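Local structure of N(G),N(G)-dimethylarginine dimethylaminohydrolase (Pseudomonas aeruginosa, 1H70) at residues A38-L43 with I50-P55; A169-N174 with E211-P216; I6-P11 with E34-Y39; E95-Q98 with K104-R107; N175-G180 with A204-V209. The protein hydrolyses N(G),N(G)-dimethyl-L-arginine and N(G)-monomethyl-L-arginine to L-citrulline, releasing dimethylamine or methylamine. The protein carries 1 engineered substitution. One frame throughout, in Å; residues are numbered along the deposited sequence.

From the N terminus, segment 6-11, the end of strand 5-9 and the loop after it, is met first by helix residues 34-39 in contact 3, which closes the loop between them. The same helix runs on into contact 1, sharing Ala38 and Tyr39, and there closes the short turn to strand 49-53; together the two contacts complete one beta-alpha-beta unit. Contact 4 follows in series, tying helix 89-100 to strand 105-107, and Thr96 packs back on Ile7 and Leu53. Contact 2 closes the long loop from 174 to 211, and contact 5 is nested inside it; both join the sheet holding strands 168-170 and 175-178 to that of strands 207-209 and 212-216. Leu43 and Ile214 bring contacts 1 and 2 together.

Contact 1 (A38-L43 with I50-P55); sequences AYIRAL and ITLLPP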
# COMPACT_ATOMS: atom_id res chain seq x y z
N ALA A 38 10.20 -13.93 2.72
CA ALA A 38 11.29 -13.20 2.06
C ALA A 38 11.09 -11.69 2.21
O ALA A 38 12.06 -10.91 2.34
CB ALA A 38 11.39 -13.61 0.57
N TYR A 39 9.83 -11.26 2.18
CA TYR A 39 9.47 -9.86 2.31
C TYR A 39 9.81 -9.39 3.73
O TYR A 39 10.36 -8.32 3.92
CB TYR A 39 7.98 -9.71 2.01
CG TYR A 39 7.30 -8.37 2.18
CD1 TYR A 39 7.59 -7.30 1.33
CD2 TYR A 39 6.31 -8.19 3.15
CE1 TYR A 39 6.90 -6.09 1.46
CE2 TYR A 39 5.62 -6.98 3.28
CZ TYR A 39 5.94 -5.93 2.43
OH TYR A 39 5.29 -4.71 2.53
N ILE A 40 9.47 -10.19 4.73
CA ILE A 40 9.81 -9.83 6.12
C ILE A 40 11.32 -9.75 6.34
O ILE A 40 11.82 -8.83 7.02
CB ILE A 40 9.14 -10.82 7.11
CG1 ILE A 40 7.62 -10.72 7.01
CG2 ILE A 40 9.57 -10.55 8.56
CD1 ILE A 40 7.04 -9.34 7.33
N ARG A 41 12.07 -10.69 5.75
CA ARG A 41 13.52 -10.70 5.91
C ARG A 41 14.14 -9.48 5.27
O ARG A 41 15.15 -9.00 5.76
CB ARG A 41 14.15 -11.99 5.34
CG ARG A 41 13.61 -13.25 6.00
CD ARG A 41 14.42 -14.49 5.58
NE ARG A 41 15.74 -14.46 6.21
CZ ARG A 41 16.63 -15.44 6.09
NH1 ARG A 41 16.32 -16.50 5.36
NH2 ARG A 41 17.83 -15.37 6.68
N ALA A 42 13.57 -9.00 4.17
CA ALA A 42 14.03 -7.77 3.54
C ALA A 42 13.75 -6.61 4.51
O ALA A 42 14.60 -5.73 4.73
CB ALA A 42 13.29 -7.54 2.23
N LEU A 43 12.54 -6.57 5.08
CA LEU A 43 12.16 -5.52 6.01
C LEU A 43 13.00 -5.53 7.28
O LEU A 43 13.20 -4.48 7.91
CB LEU A 43 10.66 -5.55 6.34
CG LEU A 43 9.74 -5.07 5.21
CD1 LEU A 43 8.32 -5.60 5.38
CD2 LEU A 43 9.75 -3.54 5.11
N ILE A 50 9.29 -4.68 13.51
CA ILE A 50 8.23 -5.27 12.73
C ILE A 50 7.21 -5.89 13.66
O ILE A 50 7.62 -6.57 14.60
CB ILE A 50 8.86 -6.38 11.84
CG1 ILE A 50 9.81 -5.75 10.82
CG2 ILE A 50 7.80 -7.27 11.21
CD1 ILE A 50 10.93 -6.65 10.32
N THR A 51 5.93 -5.62 13.43
CA THR A 51 4.86 -6.26 14.18
C THR A 51 4.19 -7.19 13.18
O THR A 51 3.58 -6.71 12.24
CB THR A 51 3.88 -5.23 14.73
OG1 THR A 51 4.59 -4.41 15.66
CG2 THR A 51 2.72 -5.92 15.48
N LEU A 52 4.29 -8.49 13.38
CA LEU A 52 3.78 -9.47 12.46
C LEU A 52 2.58 -10.17 13.06
O LEU A 52 2.73 -10.91 14.02
CB LEU A 52 4.91 -10.46 12.14
CG LEU A 52 4.64 -11.66 11.23
CD1 LEU A 52 4.00 -11.23 9.90
CD2 LEU A 52 5.97 -12.41 10.98
N LEU A 53 1.41 -9.89 12.50
CA LEU A 53 0.16 -10.47 13.05
C LEU A 53 -0.13 -11.83 12.47
O LEU A 53 0.33 -12.15 11.39
CB LEU A 53 -1.00 -9.50 12.77
CG LEU A 53 -0.64 -8.07 13.25
CD1 LEU A 53 -1.73 -7.11 12.82
CD2 LEU A 53 -0.52 -8.08 14.78
N PRO A 54 -0.90 -12.64 13.21
CA PRO A 54 -1.25 -14.01 12.79
C PRO A 54 -2.27 -14.03 11.65
O PRO A 54 -3.06 -13.11 11.43
CB PRO A 54 -1.83 -14.64 14.06
CG PRO A 54 -2.38 -13.45 14.84
CD PRO A 54 -1.45 -12.29 14.53
N PRO A 55 -2.29 -15.15 10.93
CA PRO A 55 -3.23 -15.28 9.82
C PRO A 55 -4.67 -15.35 10.31
O PRO A 55 -4.94 -15.76 11.45
CB PRO A 55 -2.82 -16.61 9.16
CG PRO A 55 -2.07 -17.36 10.21
CD PRO A 55 -1.43 -16.34 11.12
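Ile40, on the helix, meets both Ile50 and Leu52 of the strand, while Leu43, one turn further on, meets Ile50 alone of the two. The two segments run nearly antiparallel, with axes at 162° and 10.5 Å apart at their closest, and no hydrogen bond links them.

The closer contacts are made by the end of Ile50, and they reach backbone as well as side chain. Its CD1 lies 3.8 Å from Leu43 C and 4.1 Å from Ile40 O, so the methyl is laid against the last turn of the helix; it also touches Leu43 CB at 4.1 Å. The torsions explain this reach: CG1 stands opposite the carbonyl carbon (chi1 -66°), and the roughly extended chi2 of 153° carries CD1 away from the strand.

Contacts between branch ends are looser. Ile40 CD1 meets Leu52 CD1 methyl to methyl at 4.4 Å, and also approaches Ile50 CG2 at 4.5 Å. Branched aliphatic residues suit this place, since they make an apolar layer between helix and sheet without polar groups to satisfy. Within the helix Leu43 sends CD1 over one face of the Tyr39 ring, 3.7 Å above its plane and towards the rim, while Tyr39 OH is hydrogen-bonded to Ser252 OG.

This is the second half of a beta-alpha-beta unit. Strand 49-53 pairs in parallel with strand 5-9, whose Ala8 and Ile6 receive Ile40 and Leu43. Ala42 packs on Ile234 and Val236 of strand 232-236, and on the other side of the sheet Leu53 meets Thr96 of helix 89-100.

Contact 2 (A169-N174 with E211-P216); sequences AYLEHN and ERVIMP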
# COMPACT_ATOMS: atom_id res chain seq x y z
N ALA A 169 4.02 5.24 -6.91
CA ALA A 169 4.82 5.04 -5.70
C ALA A 169 5.73 6.22 -5.47
O ALA A 169 6.54 6.55 -6.34
CB ALA A 169 5.67 3.77 -5.77
N TYR A 170 5.64 6.82 -4.29
CA TYR A 170 6.53 7.93 -3.94
C TYR A 170 7.73 7.43 -3.18
O TYR A 170 7.59 6.76 -2.19
CB TYR A 170 5.77 9.00 -3.13
CG TYR A 170 6.62 10.23 -2.83
CD1 TYR A 170 7.18 10.97 -3.86
CD2 TYR A 170 6.88 10.63 -1.52
CE1 TYR A 170 7.94 12.09 -3.60
CE2 TYR A 170 7.66 11.75 -1.25
CZ TYR A 170 8.18 12.47 -2.30
OH TYR A 170 8.96 13.59 -2.04
N LEU A 171 8.95 7.72 -3.70
CA LEU A 171 10.16 7.24 -3.08
C LEU A 171 10.98 8.33 -2.34
O LEU A 171 12.20 8.19 -2.17
CB LEU A 171 11.04 6.60 -4.15
CG LEU A 171 10.38 5.58 -5.09
CD1 LEU A 171 11.41 5.04 -6.07
CD2 LEU A 171 9.76 4.43 -4.28
N GLU A 172 10.29 9.35 -1.85
CA GLU A 172 10.91 10.47 -1.14
C GLU A 172 11.82 11.25 -2.10
O GLU A 172 12.08 10.81 -3.22
CB GLU A 172 11.69 9.98 0.09
CG GLU A 172 10.83 9.36 1.19
CD GLU A 172 9.59 10.17 1.54
OE1 GLU A 172 9.73 11.38 1.85
OE2 GLU A 172 8.49 9.60 1.56
N HIS A 173 12.27 12.42 -1.69
CA HIS A 173 13.16 13.26 -2.51
C HIS A 173 12.58 13.67 -3.88
O HIS A 173 13.33 13.92 -4.81
CB HIS A 173 14.52 12.58 -2.70
CG HIS A 173 15.08 12.01 -1.44
ND1 HIS A 173 15.45 12.80 -0.36
CD2 HIS A 173 15.30 10.73 -1.06
CE1 HIS A 173 15.89 12.02 0.62
NE2 HIS A 173 15.81 10.76 0.21
N ASN A 174 11.27 13.74 -4.00
CA ASN A 174 10.58 14.16 -5.21
C ASN A 174 10.58 13.11 -6.33
O ASN A 174 10.20 13.41 -7.44
CB ASN A 174 11.13 15.52 -5.73
CG ASN A 174 10.08 16.31 -6.49
OD1 ASN A 174 8.92 16.35 -6.08
ND2 ASN A 174 10.46 16.95 -7.58
N GLU A 211 15.55 4.81 3.02
CA GLU A 211 16.55 4.85 1.94
C GLU A 211 16.78 3.53 1.22
O GLU A 211 17.58 3.46 0.29
CB GLU A 211 17.85 5.55 2.35
CG GLU A 211 17.73 6.99 2.85
CD GLU A 211 16.89 7.98 2.05
OE1 GLU A 211 16.52 7.77 0.88
OE2 GLU A 211 16.57 9.04 2.68
N ARG A 212 16.08 2.47 1.64
CA ARG A 212 16.05 1.20 0.94
C ARG A 212 14.79 1.28 0.08
O ARG A 212 13.84 2.00 0.46
CB ARG A 212 15.87 -0.01 1.87
CG ARG A 212 16.27 0.21 3.34
CD ARG A 212 17.69 0.01 3.58
NE ARG A 212 18.30 -0.19 4.89
CZ ARG A 212 18.60 0.57 5.95
NH1 ARG A 212 19.28 -0.05 6.92
NH2 ARG A 212 18.21 1.84 6.15
N VAL A 213 14.74 0.59 -1.04
CA VAL A 213 13.51 0.55 -1.82
C VAL A 213 13.26 -0.92 -2.09
O VAL A 213 14.09 -1.62 -2.69
CB VAL A 213 13.49 1.37 -3.12
CG1 VAL A 213 12.27 0.97 -3.95
CG2 VAL A 213 13.40 2.87 -2.84
N ILE A 214 12.13 -1.42 -1.59
CA ILE A 214 11.78 -2.83 -1.77
C ILE A 214 10.87 -2.94 -2.99
O ILE A 214 9.88 -2.20 -3.09
CB ILE A 214 11.12 -3.41 -0.51
CG1 ILE A 214 12.15 -3.45 0.64
CG2 ILE A 214 10.60 -4.82 -0.78
CD1 ILE A 214 11.57 -3.79 2.01
N MET A 215 11.22 -3.80 -3.94
CA MET A 215 10.44 -3.88 -5.17
C MET A 215 10.29 -5.34 -5.58
O MET A 215 11.07 -6.19 -5.10
CB MET A 215 11.17 -3.12 -6.31
CG MET A 215 12.42 -3.86 -6.74
SD MET A 215 13.31 -3.09 -8.15
CE MET A 215 12.05 -3.19 -9.36
N PRO A 216 9.31 -5.64 -6.43
CA PRO A 216 9.12 -7.01 -6.93
C PRO A 216 10.32 -7.44 -7.78
O PRO A 216 10.93 -6.63 -8.53
CB PRO A 216 7.87 -6.90 -7.81
CG PRO A 216 7.76 -5.45 -8.17
CD PRO A 216 8.33 -4.70 -7.00
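Leu171 and Val213 mark the nearest approach of the two backbones, their CA atoms 7.6 Å apart, so side chains alone make the contact. It joins the turn between strands 168-170 and 175-178 to strand 212-216 of the next sheet, an arrangement of adjacent small sheets consistent with the alpha/beta propeller of the DDAH family.

At the exposed end stands a His-carboxylate hydrogen bond. The N-H of His173 NE2 is shared by both oxygens of Glu211, 3.1 Å from OE1 and 3.1 Å from OE2, with an angle of 150° at each hydrogen. Both oxygens lie close to the imidazole plane and are met on their syn sides, NE2 standing somewhat out of the carboxylate plane; ring and carboxylate planes are 23° apart. A bend at chi2 (-48°) brings the Glu211 carboxylate round to the histidine. Its OE1 also accepts a bond from Trp208 NE1, which helps fix the rotation of the group, and the carboxylate would probably favour a charged imidazole.

Deeper in, leucine and valine make a single apolar contact: Leu171 CD2 touches Val213 CG2 at 4.2 Å. Val213 also packs on Ile226 of helix 220-227. The turn bearing His173 is held from within, where Glu172 N lies 3.5 Å above the plane of the Tyr170 ring, over its centre, and Asn174 N donates to Tyr170 OH at 3.0 Å.

Contact 3 (I6-P11 with E34-Y39); sequences IIARTP and EQHNAY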
# COMPACT_ATOMS: atom_id res chain seq x y z
N ILE A 6 6.83 -1.12 11.10
CA ILE A 6 6.10 -1.78 10.06
C ILE A 6 5.12 -2.76 10.72
O ILE A 6 5.47 -3.36 11.74
CB ILE A 6 7.14 -2.51 9.15
CG1 ILE A 6 7.49 -1.51 8.02
CG2 ILE A 6 6.65 -3.85 8.66
CD1 ILE A 6 8.89 -1.40 7.67
N ILE A 7 3.91 -2.87 10.17
CA ILE A 7 2.94 -3.88 10.59
C ILE A 7 2.68 -4.75 9.35
O ILE A 7 2.54 -4.23 8.23
CB ILE A 7 1.61 -3.30 11.09
CG1 ILE A 7 1.83 -2.44 12.33
CG2 ILE A 7 0.59 -4.41 11.36
CD1 ILE A 7 0.68 -1.49 12.61
N ALA A 8 2.57 -6.06 9.54
CA ALA A 8 2.30 -7.00 8.43
C ALA A 8 1.46 -8.13 8.99
O ALA A 8 1.31 -8.24 10.23
CB ALA A 8 3.59 -7.57 7.85
N ARG A 9 0.93 -9.00 8.14
CA ARG A 9 0.14 -10.14 8.66
C ARG A 9 0.41 -11.36 7.80
O ARG A 9 0.34 -11.29 6.59
CB ARG A 9 -1.34 -9.81 8.65
CG ARG A 9 -2.26 -10.91 9.26
CD ARG A 9 -3.74 -10.68 9.00
NE ARG A 9 -4.29 -9.55 9.74
CZ ARG A 9 -4.56 -9.53 11.03
NH1 ARG A 9 -4.34 -10.61 11.79
NH2 ARG A 9 -5.08 -8.42 11.58
N THR A 10 0.70 -12.48 8.44
CA THR A 10 0.93 -13.74 7.75
C THR A 10 -0.23 -14.07 6.86
O THR A 10 -1.36 -13.90 7.27
CB THR A 10 1.07 -14.83 8.85
OG1 THR A 10 2.13 -14.42 9.74
CG2 THR A 10 1.46 -16.20 8.27
N PRO A 11 0.01 -14.56 5.64
CA PRO A 11 -1.09 -14.93 4.74
C PRO A 11 -1.84 -16.17 5.24
O PRO A 11 -1.23 -17.04 5.89
CB PRO A 11 -0.37 -15.19 3.41
CG PRO A 11 0.99 -15.61 3.81
CD PRO A 11 1.34 -14.80 5.05
N GLU A 34 6.45 -18.55 1.46
CA GLU A 34 7.88 -18.29 1.30
C GLU A 34 8.12 -16.86 0.83
O GLU A 34 9.08 -16.22 1.23
CB GLU A 34 8.53 -19.27 0.32
CG GLU A 34 8.46 -20.74 0.75
CD GLU A 34 9.39 -21.08 1.91
OE1 GLU A 34 10.51 -20.56 1.98
OE2 GLU A 34 8.98 -21.90 2.76
N GLN A 35 7.25 -16.34 -0.05
CA GLN A 35 7.48 -14.97 -0.52
C GLN A 35 7.25 -13.95 0.59
O GLN A 35 7.94 -12.94 0.65
CB GLN A 35 6.58 -14.67 -1.73
CG GLN A 35 6.92 -15.60 -2.92
CD GLN A 35 6.17 -15.27 -4.20
OE1 GLN A 35 5.09 -14.68 -4.18
NE2 GLN A 35 6.76 -15.68 -5.35
N HIS A 36 6.24 -14.20 1.44
CA HIS A 36 5.94 -13.26 2.52
C HIS A 36 7.11 -13.28 3.52
O HIS A 36 7.48 -12.26 4.08
CB HIS A 36 4.61 -13.60 3.21
CG HIS A 36 4.14 -12.57 4.20
ND1 HIS A 36 3.30 -11.53 3.87
CD2 HIS A 36 4.42 -12.41 5.52
CE1 HIS A 36 3.07 -10.78 4.95
NE2 HIS A 36 3.74 -11.31 5.95
N ASN A 37 7.69 -14.46 3.73
CA ASN A 37 8.83 -14.59 4.62
C ASN A 37 9.97 -13.79 4.01
O ASN A 37 10.63 -13.02 4.71
CB ASN A 37 9.20 -16.06 4.81
CG ASN A 37 10.36 -16.25 5.77
OD1 ASN A 37 10.32 -15.81 6.94
ND2 ASN A 37 11.41 -16.90 5.28
N ALA A 38 10.20 -13.93 2.72
CA ALA A 38 11.29 -13.20 2.06
C ALA A 38 11.09 -11.69 2.21
O ALA A 38 12.06 -10.91 2.34
CB ALA A 38 11.39 -13.61 0.57
N TYR A 39 9.83 -11.26 2.18
CA TYR A 39 9.47 -9.86 2.31
C TYR A 39 9.81 -9.39 3.73
O TYR A 39 10.36 -8.32 3.92
CB TYR A 39 7.98 -9.71 2.01
CG TYR A 39 7.30 -8.37 2.18
CD1 TYR A 39 7.59 -7.30 1.33
CD2 TYR A 39 6.31 -8.19 3.15
CE1 TYR A 39 6.90 -6.09 1.46
CE2 TYR A 39 5.62 -6.98 3.28
CZ TYR A 39 5.94 -5.93 2.43
OH TYR A 39 5.29 -4.71 2.53
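Pro11 sets its CD over the imidazole of His36, the tight heart of this contact. The atom sits over one face of the ring, 3.9 Å from the centroid and 19° off the normal, a CH-pi interaction that suits the slightly positive CH2 group next to a proline nitrogen. CD is displaced towards the rim and comes 3.7 Å from His36 CG. The histidine reaches across because CG is swung opposite the backbone N (chi1 -172°), pointing the ring from the helix to the end of the strand. There His36 CE1 lies 3.2 Å from Arg9 O, approaching obliquely, while NE2 is too poorly aimed at that oxygen to bond.

Away from Pro11 the packing is looser. Ala8, small enough to lie under the helix, offers only CB, 4.2 Å from His36 NE2. The CB of Thr10 and of Arg9 is directed away from the helix. Thr10 is partly exposed, its OG1 making a weak hydrogen bond to Leu53 O; Arg9 is buried and gives NH1 to Pro54 O.

The contact forms the first half of the beta-alpha-beta unit of strands 5-9 and 49-53. Leu52 of strand 49-53 touches His36, Leu33 of helix 29-43 touches Pro11, and Tyr241 of helix 239-242 packs on both Pro11 and His36.

Contact 4 (E95-Q98 with K104-R107); sequences ETVQ and KVER
Val97 and Gln98 close on a single strand residue, Val105, after a connection of only five residues, and no hydrogen bond links the two segments. Followed along the helix, the segment starts at a kink, the N atoms of residues 95 and 96 lacking their bond to the preceding turn. Thr96 belongs to another interface: its side chain packs on Ile7 of the first sheet.

Val97 is the first residue to touch the strand. Its CG1, opposite the backbone N (chi1 170°), meets CG2 of Val105 at 3.9 Å, one methyl branch against another. A compact, buried valine suits a place where the helix lies close over the sheet.

Gln98 follows, where the CA atoms of Gln98 and Val105 are 6.6 Å apart. Its chain bends at chi2 (69°), folding the amide back over the valine. The CG2 methyl of Val105 lies to one side of the amide plane, displaced towards its heteroatoms, 3.6 Å from Gln98 OE1 and 3.7 Å from Gln98 NE2. This is van der Waals contact: a long side chain at a partly exposed position can lie on an apolar methyl while its amide stays polar. Val105, beta-branched as suits a strand, thus offers CG2 to both helix residues.

The contact belongs to the beta-alpha-beta unit of strand 76-78, helix 89-100 and strand 105-107, the last an outer strand of its sheet within this chain, parallel to strand 76-78. Val97 also rests on Ala76 and Ile78, Val105 on Ile78, and a salt bridge from Arg107 to Glu94 ties the strand to an earlier helix turn.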
# COMPACT_ATOMS: atom_id res chain seq x y z
N GLU A 95 -6.79 -3.48 17.46
CA GLU A 95 -6.02 -3.56 18.71
C GLU A 95 -4.56 -3.14 18.52
O GLU A 95 -3.98 -2.41 19.33
CB GLU A 95 -6.16 -4.97 19.30
N THR A 96 -3.95 -3.58 17.43
CA THR A 96 -2.58 -3.19 17.13
C THR A 96 -2.46 -1.70 16.93
O THR A 96 -1.54 -1.07 17.44
CB THR A 96 -2.13 -3.91 15.84
OG1 THR A 96 -2.20 -5.32 16.04
CG2 THR A 96 -0.71 -3.57 15.46
N VAL A 97 -3.37 -1.12 16.14
CA VAL A 97 -3.30 0.32 15.86
C VAL A 97 -3.45 1.11 17.16
O VAL A 97 -2.74 2.08 17.42
CB VAL A 97 -4.38 0.72 14.82
CG1 VAL A 97 -4.50 2.23 14.67
CG2 VAL A 97 -4.05 0.08 13.47
N GLN A 98 -4.40 0.67 17.97
CA GLN A 98 -4.68 1.32 19.25
C GLN A 98 -3.43 1.32 20.15
O GLN A 98 -3.13 2.29 20.83
CB GLN A 98 -5.87 0.61 19.92
CG GLN A 98 -6.57 1.45 20.96
CD GLN A 98 -7.34 2.62 20.37
OE1 GLN A 98 -7.02 3.76 20.69
NE2 GLN A 98 -8.32 2.35 19.51
N LYS A 104 -5.35 8.41 19.66
CA LYS A 104 -5.17 9.04 18.35
C LYS A 104 -5.68 8.19 17.19
O LYS A 104 -5.08 8.20 16.11
CB LYS A 104 -3.70 9.37 18.11
CG LYS A 104 -3.15 10.56 18.89
CD LYS A 104 -1.70 10.78 18.52
CE LYS A 104 -1.12 11.97 19.27
NZ LYS A 104 0.37 11.93 19.32
N VAL A 105 -6.76 7.47 17.42
CA VAL A 105 -7.33 6.61 16.38
C VAL A 105 -8.65 7.19 15.90
O VAL A 105 -9.59 7.35 16.69
CB VAL A 105 -7.58 5.17 16.89
CG1 VAL A 105 -8.27 4.33 15.81
CG2 VAL A 105 -6.27 4.53 17.26
N GLU A 106 -8.73 7.47 14.61
CA GLU A 106 -9.91 8.05 13.98
C GLU A 106 -10.50 6.97 13.08
O GLU A 106 -9.85 5.94 12.86
CB GLU A 106 -9.50 9.24 13.12
CG GLU A 106 -8.74 10.35 13.83
CD GLU A 106 -9.61 11.39 14.52
OE1 GLU A 106 -10.85 11.27 14.49
OE2 GLU A 106 -9.03 12.35 15.11
N ARG A 107 -11.72 7.16 12.57
CA ARG A 107 -12.30 6.12 11.72
C ARG A 107 -13.21 6.70 10.65
O ARG A 107 -13.85 7.73 10.87
CB ARG A 107 -13.09 5.10 12.56
CG ARG A 107 -14.05 5.70 13.53
CD ARG A 107 -15.05 4.73 14.13
NE ARG A 107 -14.66 3.62 15.01
CZ ARG A 107 -13.50 3.26 15.58
NH1 ARG A 107 -12.38 3.92 15.42
NH2 ARG A 107 -13.49 2.18 16.36

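Contact 5 (N175-G180 with A204-V209); sequences NLLAAG and ANCIWV
Leu177 reaches down to Cys206 and Ala204, while Ala179, two residues on and facing the same way, meets Ala204 beside it. The leucine has CG opposite its carbonyl carbon, close to the backbone N (chi1 -59°), and an extended second torsion (chi2 -177°). That pose carries CD1 to the other segment, where it lies 3.6 Å from Cys206 SG and 3.8 Å from Cys206 CB. The cysteine turns the same way about its first bond, SG opposite its own carbonyl carbon (chi1 -65°), and so presents its sulfur to the methyl. Sulfur is large, polarisable and weakly polar, so it makes a good apolar partner at this depth.

Close to Ala204 the backbones come nearest, CA of Leu177 and CA of Ala204 being 5.7 Å apart. Ala204 O is 3.9 Å from Leu177 CB, and the two alanine methyls, Ala179 CB and Ala204 CB, abut at 3.8 Å. Alanine suits both positions, being small, apolar and without torsions to arrange. Ala178, by contrast, faces away, towards Leu168 and Ile193.

Leu177 also packs on Ile194 and Ala169, and Cys206 on Val213, Met215 and Pro216, so the pair bridges two three-stranded sheets. Such apolar seams between neighbouring small mixed sheets are consistent with the pentein alpha/beta propeller, the fold of the DDAH family, in which beta-beta-alpha-beta modules surround a central active site.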
# COMPACT_ATOMS: atom_id res chain seq x y z
N ASN A 175 11.00 11.88 -6.04
CA ASN A 175 11.08 10.85 -7.06
C ASN A 175 9.79 10.05 -7.03
O ASN A 175 9.50 9.46 -6.00
CB ASN A 175 12.28 9.93 -6.81
CG ASN A 175 13.59 10.69 -6.94
OD1 ASN A 175 13.69 11.51 -7.83
ND2 ASN A 175 14.55 10.46 -6.05
N LEU A 176 9.04 10.09 -8.13
CA LEU A 176 7.75 9.42 -8.22
C LEU A 176 7.69 8.35 -9.30
O LEU A 176 7.90 8.65 -10.47
CB LEU A 176 6.67 10.47 -8.51
CG LEU A 176 5.21 9.95 -8.62
CD1 LEU A 176 4.72 9.43 -7.24
CD2 LEU A 176 4.25 11.07 -9.10
N LEU A 177 7.38 7.10 -8.95
CA LEU A 177 7.19 6.07 -9.97
C LEU A 177 5.76 6.22 -10.52
O LEU A 177 4.81 6.38 -9.74
CB LEU A 177 7.30 4.63 -9.40
CG LEU A 177 8.63 4.24 -8.73
CD1 LEU A 177 8.58 2.77 -8.31
CD2 LEU A 177 9.82 4.48 -9.69
N ALA A 178 5.60 6.21 -11.84
CA ALA A 178 4.27 6.33 -12.43
C ALA A 178 4.10 5.47 -13.67
O ALA A 178 5.00 5.35 -14.51
CB ALA A 178 3.92 7.77 -12.77
N ALA A 179 2.93 4.84 -13.71
CA ALA A 179 2.52 4.01 -14.83
C ALA A 179 1.14 4.39 -15.32
O ALA A 179 0.33 4.98 -14.61
CB ALA A 179 2.49 2.53 -14.43
N GLY A 180 0.88 4.01 -16.57
CA GLY A 180 -0.41 4.21 -17.19
C GLY A 180 -0.95 5.62 -17.16
O GLY A 180 -0.28 6.58 -17.53
N ALA A 204 5.42 -0.57 -10.75
CA ALA A 204 5.15 0.81 -10.33
C ALA A 204 4.83 0.79 -8.84
O ALA A 204 4.84 1.83 -8.17
CB ALA A 204 3.99 1.42 -11.07
N ASN A 205 4.48 -0.40 -8.34
CA ASN A 205 4.18 -0.51 -6.90
C ASN A 205 5.48 -0.96 -6.20
O ASN A 205 5.91 -2.11 -6.39
CB ASN A 205 3.03 -1.50 -6.70
CG ASN A 205 2.54 -1.58 -5.25
OD1 ASN A 205 1.36 -1.36 -4.97
ND2 ASN A 205 3.41 -1.94 -4.35
N CYS A 206 6.13 -0.03 -5.49
CA CYS A 206 7.37 -0.27 -4.75
C CYS A 206 7.27 0.50 -3.44
O CYS A 206 6.42 1.37 -3.31
CB CYS A 206 8.62 0.24 -5.48
SG CYS A 206 8.98 -0.60 -7.04
N ILE A 207 8.11 0.16 -2.46
CA ILE A 207 8.11 0.93 -1.21
C ILE A 207 9.46 1.46 -0.77
O ILE A 207 10.45 0.75 -0.70
CB ILE A 207 7.52 0.13 -0.01
CG1 ILE A 207 8.21 -1.23 0.13
CG2 ILE A 207 6.00 0.00 -0.16
CD1 ILE A 207 7.67 -2.05 1.34
N TRP A 208 9.48 2.75 -0.44
CA TRP A 208 10.66 3.37 0.13
C TRP A 208 10.55 3.08 1.62
O TRP A 208 9.47 3.25 2.21
CB TRP A 208 10.63 4.88 -0.09
CG TRP A 208 11.74 5.64 0.60
CD1 TRP A 208 12.96 5.95 0.04
CD2 TRP A 208 11.75 6.14 1.92
NE1 TRP A 208 13.73 6.63 0.96
CE2 TRP A 208 13.00 6.78 2.12
CE3 TRP A 208 10.82 6.15 2.97
CZ2 TRP A 208 13.35 7.39 3.33
CZ3 TRP A 208 11.16 6.77 4.18
CH2 TRP A 208 12.41 7.39 4.34
N VAL A 209 11.64 2.63 2.23
CA VAL A 209 11.70 2.44 3.68
C VAL A 209 13.12 2.83 4.12
O VAL A 209 14.08 2.08 3.93
CB VAL A 209 11.48 0.95 4.14
CG1 VAL A 209 11.42 0.89 5.68
CG2 VAL A 209 10.21 0.31 3.56